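L-ornithine N(5)-monooxygenase (Pseudomonas aeruginosa, PDB 3S5W) catalyses the FAD- and NADPH-dependent hydroxylation of L-ornithine to N(5)-hydroxy-L-ornithine, the first step in making the hydroxamate groups of the siderophore pyoverdin. Local coordinates at residues L62-Q67 / Q143-E148; L165-R170 / R179-L184; K226-A231 / P251-D256. One frame throughout, in Å; residues are numbered along the deposited sequence.

Contact 1: residues L62-Q67 / Q143-E148; sequences LFLDKQ and QSRYGE. With FAD (flavin-adenine dinucleotide), chain C; PO4 (phosphate ion), chain D.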
# COMPACT_ATOMS: atom_id res chain seq x y z
N LEU A 62 5.48 20.57 5.35
CA LEU A 62 4.72 20.31 4.12
C LEU A 62 4.70 18.82 3.76
O LEU A 62 5.73 18.14 3.87
CB LEU A 62 5.29 21.06 2.92
CG LEU A 62 5.20 22.58 2.82
CD1 LEU A 62 5.86 23.01 1.51
CD2 LEU A 62 3.77 23.05 2.85
N PHE A 63 3.56 18.34 3.29
CA PHE A 63 3.49 17.00 2.73
C PHE A 63 3.02 17.09 1.31
O PHE A 63 1.95 17.64 1.07
CB PHE A 63 2.53 16.12 3.54
CG PHE A 63 2.96 15.94 4.96
CD1 PHE A 63 3.90 14.95 5.31
CD2 PHE A 63 2.44 16.78 5.96
CE1 PHE A 63 4.31 14.82 6.62
CE2 PHE A 63 2.84 16.62 7.27
CZ PHE A 63 3.77 15.65 7.61
N LEU A 64 3.81 16.58 0.38
CA LEU A 64 3.50 16.66 -1.05
C LEU A 64 2.95 15.35 -1.57
O LEU A 64 3.52 14.29 -1.29
CB LEU A 64 4.77 17.02 -1.86
CG LEU A 64 5.67 18.18 -1.40
CD1 LEU A 64 6.72 18.49 -2.49
CD2 LEU A 64 4.92 19.43 -1.00
N ASP A 65 1.83 15.40 -2.28
CA ASP A 65 1.28 14.20 -2.86
C ASP A 65 0.99 14.41 -4.32
O ASP A 65 0.36 15.39 -4.70
CB ASP A 65 0.02 13.72 -2.12
CG ASP A 65 -0.28 12.23 -2.38
OD1 ASP A 65 -0.74 11.88 -3.50
OD2 ASP A 65 -0.05 11.41 -1.47
N LYS A 66 1.42 13.45 -5.12
CA LYS A 66 1.23 13.50 -6.56
C LYS A 66 -0.23 13.45 -7.01
O LYS A 66 -0.53 13.88 -8.12
CB LYS A 66 2.09 12.47 -7.28
CG LYS A 66 1.69 11.02 -7.08
CD LYS A 66 2.65 10.08 -7.83
CE LYS A 66 2.18 8.63 -7.72
NZ LYS A 66 3.07 7.73 -8.50
N GLN A 67 -1.13 12.92 -6.18
CA GLN A 67 -2.55 12.85 -6.59
C GLN A 67 -3.15 14.25 -6.54
O GLN A 67 -2.95 14.98 -5.56
CB GLN A 67 -3.36 11.93 -5.68
CG GLN A 67 -2.87 10.48 -5.65
CD GLN A 67 -3.83 9.61 -4.84
OE1 GLN A 67 -5.02 9.54 -5.15
NE2 GLN A 67 -3.34 9.00 -3.78
N GLN A 143 -0.76 22.36 5.46
CA GLN A 143 0.44 21.56 5.34
C GLN A 143 0.49 20.67 4.10
O GLN A 143 1.54 20.18 3.74
CB GLN A 143 0.66 20.73 6.60
CG GLN A 143 0.93 21.59 7.82
CD GLN A 143 1.12 20.82 9.09
OE1 GLN A 143 0.64 19.69 9.23
NE2 GLN A 143 1.83 21.43 10.03
N SER A 144 -0.62 20.44 3.44
CA SER A 144 -0.59 19.52 2.31
C SER A 144 -0.45 20.27 0.98
O SER A 144 -0.95 21.39 0.85
CB SER A 144 -1.85 18.66 2.31
OG SER A 144 -2.99 19.48 2.10
N ARG A 145 0.24 19.67 0.02
CA ARG A 145 0.27 20.17 -1.35
C ARG A 145 -0.06 19.02 -2.27
O ARG A 145 0.79 18.16 -2.49
CB ARG A 145 1.65 20.74 -1.69
CG ARG A 145 2.09 21.89 -0.77
CD ARG A 145 1.34 23.18 -1.11
NE ARG A 145 1.82 24.28 -0.29
CZ ARG A 145 1.34 24.63 0.91
NH1 ARG A 145 0.32 23.97 1.48
NH2 ARG A 145 1.88 25.66 1.56
N TYR A 146 -1.28 19.01 -2.80
CA TYR A 146 -1.68 18.01 -3.79
C TYR A 146 -1.29 18.35 -5.22
O TYR A 146 -0.99 19.52 -5.52
CB TYR A 146 -3.17 17.74 -3.72
CG TYR A 146 -3.58 17.12 -2.39
CD1 TYR A 146 -3.29 15.77 -2.11
CD2 TYR A 146 -4.22 17.89 -1.42
CE1 TYR A 146 -3.65 15.19 -0.88
CE2 TYR A 146 -4.60 17.32 -0.18
CZ TYR A 146 -4.31 15.98 0.08
OH TYR A 146 -4.70 15.45 1.28
N GLY A 147 -1.29 17.33 -6.08
CA GLY A 147 -0.85 17.45 -7.47
C GLY A 147 0.64 17.77 -7.65
O GLY A 147 1.01 18.42 -8.62
N GLU A 148 1.49 17.34 -6.71
CA GLU A 148 2.92 17.58 -6.78
C GLU A 148 3.66 16.27 -6.62
O GLU A 148 3.59 15.64 -5.55
CB GLU A 148 3.36 18.52 -5.67
CG GLU A 148 2.86 19.97 -5.82
CD GLU A 148 3.76 20.97 -5.11
OE1 GLU A 148 4.98 20.72 -5.03
OE2 GLU A 148 3.25 22.00 -4.63
PA FAD C . 0.25 4.95 0.51
O1A FAD C . 0.57 4.06 -0.63
O2A FAD C . -1.18 4.82 1.07
O5B FAD C . 0.47 6.50 0.09
C5B FAD C . 1.62 6.86 -0.64
C4B FAD C . 1.30 8.23 -1.22
O4B FAD C . 2.46 8.70 -1.85
C3B FAD C . 0.23 8.12 -2.30
O3B FAD C . -0.87 8.93 -1.97
C2B FAD C . 0.93 8.58 -3.58
O2B FAD C . 0.12 9.44 -4.37
C1B FAD C . 2.09 9.37 -3.04
N9A FAD C . 3.30 9.38 -3.85
C8A FAD C . 3.99 8.29 -4.37
N7A FAD C . 5.11 8.77 -5.00
C5A FAD C . 5.12 10.12 -4.85
C6A FAD C . 6.02 11.10 -5.28
N6A FAD C . 7.22 10.76 -5.76
N1A FAD C . 5.74 12.43 -4.97
C2A FAD C . 4.63 12.81 -4.25
N3A FAD C . 3.73 11.83 -3.81
C4A FAD C . 3.99 10.52 -4.12
N1 FAD C . -3.44 -2.02 4.95
C2 FAD C . -4.23 -2.34 6.04
O2 FAD C . -3.78 -2.27 7.18
N3 FAD C . -5.54 -2.76 5.87
C4 FAD C . -6.09 -2.85 4.62
O4 FAD C . -7.29 -3.18 4.51
C4X FAD C . -5.29 -2.54 3.50
N5 FAD C . -5.82 -2.64 2.22
C5X FAD C . -5.02 -2.35 1.12
C6 FAD C . -5.57 -2.46 -0.16
C7 FAD C . -4.80 -2.17 -1.28
C7M FAD C . -5.45 -2.32 -2.64
C8 FAD C . -3.47 -1.80 -1.11
C8M FAD C . -2.58 -1.48 -2.28
C9 FAD C . -2.92 -1.69 0.16
C9A FAD C . -3.69 -1.94 1.30
N10 FAD C . -3.15 -1.84 2.59
C10 FAD C . -3.95 -2.16 3.68
C1' FAD C . -1.72 -1.47 2.83
C2' FAD C . -1.39 0.01 2.58
O2' FAD C . -0.00 0.00 2.24
C3' FAD C . -1.62 0.82 3.85
O3' FAD C . -2.98 0.70 4.32
C4' FAD C . -1.34 2.32 3.63
O4' FAD C . -2.02 2.76 2.46
C5' FAD C . 0.16 2.71 3.61
O5' FAD C . 0.23 4.11 3.77
P FAD C . 1.43 5.01 3.16
O1P FAD C . 1.02 6.44 3.42
O2P FAD C . 2.71 4.51 3.77
O3P FAD C . 1.39 4.68 1.60
P PO4 D . 4.55 26.71 -0.87
O1 PO4 D . 4.20 26.82 0.59
O2 PO4 D . 5.98 26.22 -0.95
O3 PO4 D . 4.39 28.07 -1.52
O4 PO4 D . 3.63 25.75 -1.61
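The guanidinium of R145 carries CD2 of L62 over the centre of one face, 3.4 Å above its plane, while a bound phosphate, probably from the crystallisation liquor, sits in plane at its edge. The two residues come from parallel strands, 62-65 and 144-146, in the sheet that builds the FAD-binding domain, with strand 30-36 on the far side of 62-65. R145 NE donates to phosphate O4 and NH2 to O1, and NH1 turns back to the backbone O of S144, so all three nitrogens are engaged. A bend at chi2 (-75°) folds the arginine chain back toward L62, and CD2 of L64 packs on its CB. The Y146 ring has the carbonyl oxygen of Q67 near its plane, at the edge.

F63 N donates to Q143 O at 2.8 Å, R145 N to F63 O, and D65 N to R145 O. Beyond D65 the regular ladder gives way to turns that stay bonded: E148 N donates to D65 O, and G147 N to Q67 O from above its carbonyl plane, at 2.9 Å.

D65 and Q67 hold the adenosine ribose of FAD, as an acidic residue does in many Rossmann-type dinucleotide sites. With CG anti to the backbone N (chi1 -160°), D65 receives O2B on OD1 and O3B on OD2, each at 2.7 Å; OD2 also accepts from F38 N. Q67 NE2 adds a bond to O3B, and its OE1 is held by R71 N. An Asx turn steadies the carboxylate: Q67 N donates to the anti lone pair of D65 OD1 at 2.9 Å.

Contact 2: residues L165-R170 / R179-L184; sequences LRVISR and RTTRAL. With PO4 (phosphate ion), chain D.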
# COMPACT_ATOMS: atom_id res chain seq x y z
N LEU A 165 18.21 20.09 2.57
CA LEU A 165 17.93 19.28 1.41
C LEU A 165 17.09 20.08 0.46
O LEU A 165 16.25 20.86 0.88
CB LEU A 165 17.21 17.97 1.82
CG LEU A 165 17.99 16.96 2.65
CD1 LEU A 165 17.02 15.94 3.25
CD2 LEU A 165 19.11 16.27 1.84
N ARG A 166 17.36 19.90 -0.83
CA ARG A 166 16.57 20.52 -1.88
C ARG A 166 15.57 19.47 -2.35
O ARG A 166 15.98 18.39 -2.77
CB ARG A 166 17.46 20.93 -3.07
CG ARG A 166 18.35 22.13 -2.81
CD ARG A 166 19.57 22.18 -3.80
NE ARG A 166 19.16 22.03 -5.20
CZ ARG A 166 18.70 23.01 -5.97
NH1 ARG A 166 18.60 24.24 -5.48
NH2 ARG A 166 18.34 22.77 -7.23
N VAL A 167 14.28 19.80 -2.27
CA VAL A 167 13.25 18.89 -2.74
C VAL A 167 12.71 19.43 -4.06
O VAL A 167 12.17 20.53 -4.11
CB VAL A 167 12.09 18.75 -1.68
CG1 VAL A 167 11.00 17.78 -2.18
CG2 VAL A 167 12.65 18.33 -0.30
N ILE A 168 12.87 18.64 -5.12
CA ILE A 168 12.46 19.04 -6.45
C ILE A 168 11.15 18.33 -6.82
O ILE A 168 11.09 17.11 -6.85
CB ILE A 168 13.55 18.68 -7.54
CG1 ILE A 168 14.84 19.50 -7.38
CG2 ILE A 168 13.01 18.98 -8.93
CD1 ILE A 168 15.68 19.20 -6.19
N SER A 169 10.12 19.10 -7.11
CA SER A 169 8.84 18.53 -7.49
C SER A 169 8.30 19.15 -8.79
O SER A 169 8.78 20.21 -9.25
CB SER A 169 7.82 18.66 -6.33
OG SER A 169 7.50 20.01 -6.04
N ARG A 170 7.31 18.48 -9.38
CA ARG A 170 6.67 18.94 -10.59
C ARG A 170 5.17 18.97 -10.28
O ARG A 170 4.64 18.03 -9.68
CB ARG A 170 6.97 17.97 -11.74
CG ARG A 170 6.30 18.35 -13.08
CD ARG A 170 6.74 17.50 -14.29
NE ARG A 170 6.38 16.09 -14.17
CZ ARG A 170 7.24 15.07 -14.20
NH1 ARG A 170 8.55 15.29 -14.36
NH2 ARG A 170 6.80 13.83 -14.08
N ARG A 179 12.12 23.39 -3.19
CA ARG A 179 11.95 23.82 -1.81
C ARG A 179 13.10 23.32 -0.97
O ARG A 179 13.76 22.33 -1.30
CB ARG A 179 10.63 23.30 -1.21
CG ARG A 179 9.36 23.88 -1.79
CD ARG A 179 8.20 23.28 -1.02
NE ARG A 179 6.89 23.68 -1.54
CZ ARG A 179 6.23 23.07 -2.51
NH1 ARG A 179 6.76 22.02 -3.15
NH2 ARG A 179 5.04 23.51 -2.87
N THR A 180 13.33 23.98 0.15
CA THR A 180 14.43 23.67 1.01
C THR A 180 13.92 23.21 2.38
O THR A 180 12.96 23.77 2.90
CB THR A 180 15.34 24.93 1.11
OG1 THR A 180 15.89 25.18 -0.18
CG2 THR A 180 16.48 24.69 2.06
N THR A 181 14.57 22.20 2.95
CA THR A 181 14.13 21.60 4.22
C THR A 181 15.26 21.07 5.10
O THR A 181 16.25 20.55 4.59
CB THR A 181 13.07 20.45 3.97
OG1 THR A 181 12.52 20.02 5.22
CG2 THR A 181 13.70 19.25 3.27
N ARG A 182 15.10 21.18 6.42
CA ARG A 182 16.03 20.58 7.41
C ARG A 182 15.90 19.04 7.56
O ARG A 182 16.83 18.35 8.01
CB ARG A 182 15.85 21.24 8.80
CG ARG A 182 15.91 22.79 8.81
CD ARG A 182 15.72 23.38 10.20
NE ARG A 182 16.07 24.80 10.23
CZ ARG A 182 15.23 25.82 10.05
NH1 ARG A 182 13.93 25.60 9.80
NH2 ARG A 182 15.67 27.07 10.11
N ALA A 183 14.74 18.50 7.18
CA ALA A 183 14.44 17.08 7.39
C ALA A 183 13.42 16.60 6.35
O ALA A 183 12.62 17.40 5.83
CB ALA A 183 13.91 16.85 8.81
N LEU A 184 13.45 15.30 6.08
CA LEU A 184 12.63 14.68 5.05
C LEU A 184 12.00 13.40 5.59
O LEU A 184 12.66 12.62 6.28
CB LEU A 184 13.50 14.30 3.85
CG LEU A 184 12.84 13.74 2.58
CD1 LEU A 184 12.01 14.78 1.80
CD2 LEU A 184 13.93 13.17 1.68
P PO4 D . 4.55 26.71 -0.87
O1 PO4 D . 4.20 26.82 0.59
O2 PO4 D . 5.98 26.22 -0.95
O3 PO4 D . 4.39 28.07 -1.52
O4 PO4 D . 3.63 25.75 -1.61
O HOH W 1 9.23 20.96 -3.95
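From the hydrogen-bonded pair V167-R179, the side chain of R179 runs out, extended from CG to NE, to a charged end shared by several partners. CB starts on the face that also carries V167, and with CG beside the backbone N (chi1 -68°) the extended chain runs to a bound phosphate. CD passes 3.7 Å from phosphate O2, and NE donates to that same oxygen at 2.8 Å. The phosphorus lies in the guanidinium plane, at its edge; NH2 binds phosphate O4 at 2.9 Å in a nearly straight bond (171°). The remaining nitrogen, NH1, turns toward strand 165-170 and donates to a water at 2.8 Å. This water in turn donates to V167 O and to S169 OG, tying the arginine to these two residues of the facing strand; E148 is a further partner of both R179 NH1 and S169 OG.

The two strands form an antiparallel beta hairpin. L165 and T181 exchange backbone bonds as a second hydrogen-bonded pair, and R166 lies opposite T180 as the non-hydrogen-bonded pair between them. On the face of V167, its CG2 meets T181 CG2 at 3.8 Å, and L165 CD1 rests on L184 CB at 3.9 Å, the two leucines crossing at about a right angle. T181 OG1 donates to A183 O across the break between strands 176-181 and 183-186.

Within the sheet the hairpin is flanked by strand 148-158, antiparallel to 161-171, and strand 30-36, parallel to 176-181; L62 and L64 of strand 61-65 touch R179.

Contact 3: residues K226-A231 / P251-D256; sequences KPMKIA and PSVQAD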
# COMPACT_ATOMS: atom_id res chain seq x y z
N LYS A 226 -21.60 -8.32 -25.16
CA LYS A 226 -20.24 -8.40 -25.69
C LYS A 226 -19.40 -9.38 -24.88
O LYS A 226 -18.78 -9.01 -23.88
CB LYS A 226 -19.58 -7.01 -25.68
CG LYS A 226 -19.47 -6.38 -24.31
CD LYS A 226 -18.80 -5.02 -24.38
CE LYS A 226 -18.69 -4.39 -23.00
NZ LYS A 226 -18.03 -3.05 -23.05
N PRO A 227 -19.37 -10.63 -25.32
CA PRO A 227 -18.59 -11.69 -24.63
C PRO A 227 -17.06 -11.45 -24.56
O PRO A 227 -16.40 -11.39 -25.60
CB PRO A 227 -18.90 -12.96 -25.43
CG PRO A 227 -20.08 -12.61 -26.30
CD PRO A 227 -19.98 -11.14 -26.56
N MET A 228 -16.53 -11.34 -23.34
CA MET A 228 -15.13 -10.97 -23.10
C MET A 228 -14.45 -12.06 -22.24
O MET A 228 -15.08 -12.64 -21.35
CB MET A 228 -15.06 -9.65 -22.33
CG MET A 228 -14.88 -8.38 -23.16
SD MET A 228 -14.17 -7.11 -22.06
CE MET A 228 -15.66 -6.39 -21.34
N LYS A 229 -13.18 -12.30 -22.48
CA LYS A 229 -12.42 -13.22 -21.64
C LYS A 229 -11.33 -12.42 -20.96
O LYS A 229 -10.55 -11.70 -21.62
CB LYS A 229 -11.80 -14.34 -22.50
CG LYS A 229 -12.83 -15.31 -23.13
CD LYS A 229 -12.19 -16.29 -24.14
CE LYS A 229 -10.98 -17.09 -23.58
NZ LYS A 229 -11.26 -17.96 -22.38
N ILE A 230 -11.28 -12.50 -19.63
CA ILE A 230 -10.26 -11.79 -18.89
C ILE A 230 -9.47 -12.74 -18.02
O ILE A 230 -10.06 -13.55 -17.28
CB ILE A 230 -10.90 -10.65 -18.02
CG1 ILE A 230 -11.60 -9.64 -18.96
CG2 ILE A 230 -9.83 -10.00 -17.11
CD1 ILE A 230 -12.24 -8.40 -18.31
N ALA A 231 -8.14 -12.63 -18.08
CA ALA A 231 -7.26 -13.40 -17.18
C ALA A 231 -6.89 -12.55 -15.97
O ALA A 231 -6.56 -11.39 -16.11
CB ALA A 231 -5.96 -13.85 -17.92
N PRO A 251 -21.41 -9.33 -16.29
CA PRO A 251 -21.99 -10.63 -16.61
C PRO A 251 -21.47 -11.21 -17.93
O PRO A 251 -21.42 -12.41 -18.07
CB PRO A 251 -23.52 -10.37 -16.64
CG PRO A 251 -23.68 -8.86 -16.76
CD PRO A 251 -22.44 -8.27 -16.13
N SER A 252 -21.01 -10.37 -18.85
CA SER A 252 -20.49 -10.93 -20.11
C SER A 252 -19.00 -11.30 -20.05
O SER A 252 -18.47 -11.81 -21.02
CB SER A 252 -20.82 -10.02 -21.31
OG SER A 252 -19.91 -8.94 -21.36
N VAL A 253 -18.35 -11.09 -18.89
CA VAL A 253 -16.94 -11.47 -18.75
C VAL A 253 -16.82 -12.91 -18.25
O VAL A 253 -17.47 -13.28 -17.26
CB VAL A 253 -16.19 -10.54 -17.78
CG1 VAL A 253 -14.78 -11.09 -17.46
CG2 VAL A 253 -16.05 -9.15 -18.39
N GLN A 254 -16.02 -13.70 -18.97
CA GLN A 254 -15.53 -15.00 -18.50
C GLN A 254 -14.14 -14.81 -17.90
O GLN A 254 -13.19 -14.42 -18.62
CB GLN A 254 -15.42 -15.97 -19.67
CG GLN A 254 -16.75 -16.39 -20.29
CD GLN A 254 -16.50 -17.45 -21.34
OE1 GLN A 254 -16.27 -17.13 -22.49
NE2 GLN A 254 -16.46 -18.73 -20.93
N ALA A 255 -14.02 -15.02 -16.59
CA ALA A 255 -12.77 -14.77 -15.87
C ALA A 255 -12.01 -16.08 -15.55
O ALA A 255 -12.63 -17.09 -15.15
CB ALA A 255 -13.03 -13.97 -14.56
N ASP A 256 -10.69 -16.06 -15.75
CA ASP A 256 -9.80 -17.17 -15.37
C ASP A 256 -8.86 -16.67 -14.28
O ASP A 256 -8.10 -15.72 -14.52
CB ASP A 256 -8.94 -17.65 -16.55
CG ASP A 256 -9.73 -18.36 -17.64
OD1 ASP A 256 -10.99 -18.30 -17.66
OD2 ASP A 256 -9.06 -18.99 -18.50
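V253 is gripped by two side chains of the neighbouring strand, and this is the tight part of the contact. Its CG1 meets I230 CD1 at 3.8 Å, and its CG2 touches both I230 CD1 and, at 4.1 Å, the methyl CE of M228. CG1 stands anti to the backbone N (chi1 170°), which directs both methyls of the valine at these partners. On this same face helix 237-249 covers the sheet, with L246 on I230 and A255 and F243 on A255. That helix connects strands 228-233 and 253-258, the two parallel strands of a beta-alpha-beta crossover in the Rossmann-type NADP(+)-binding domain.

Four backbone bonds bind them: M228 N to S252 O, Q254 N to M228 O at 2.8 Å, I230 N to Q254 O, and D256 N to I230 O.

The other face, with K229 and Q254, is looser and partly exposed. K229 CG comes no nearer than 3.9 Å to Q254 OE1, and bends at chi3 and chi4 of the lysine bring K229 NZ round to 4.6 Å from D256 OD2, still beyond a salt bridge. Q254 NE2 and D256 OD2 have partners outside the segments: R330 O for the amide, R334 and Y366 for the carboxylate. At the beginning of the strands, where K226 and P227 lie exposed, S252 OG donates to K226 O at 2.8 Å, approaching from above its carbonyl plane.

The chemistry is therefore divided. Apolar contacts dominate on the V253 face, whereas the face of K229, Q254 and D256 carries the polar groups; buried D256, bonded to R334, would probably remain ionised, with the more distant K229 adding a weaker favourable field.

How the contacts relate
Contacts 1 and 2 belong to one sheet and meet directly, their centres 13 Å apart. E148 OE1 of contact 1 makes a salt bridge with R179 NH1 (2.9 Å) and probably a hydrogen bond with S169 OG (2.8 Å), while L62 CD1 packs 3.3 Å from R179 NE. R145 and R179, one from each contact, clasp the same phosphate. Contact 1 reaches FAD itself; in contact 2 the side chain of S169 is about 7 Å from the bound FAD. Contact 3 stands apart, its centre 38 Å from that of contact 1 and 47 Å from that of contact 2, in the sheet serving NADP(+), with the A231 side chain about 11 Å from that ligand.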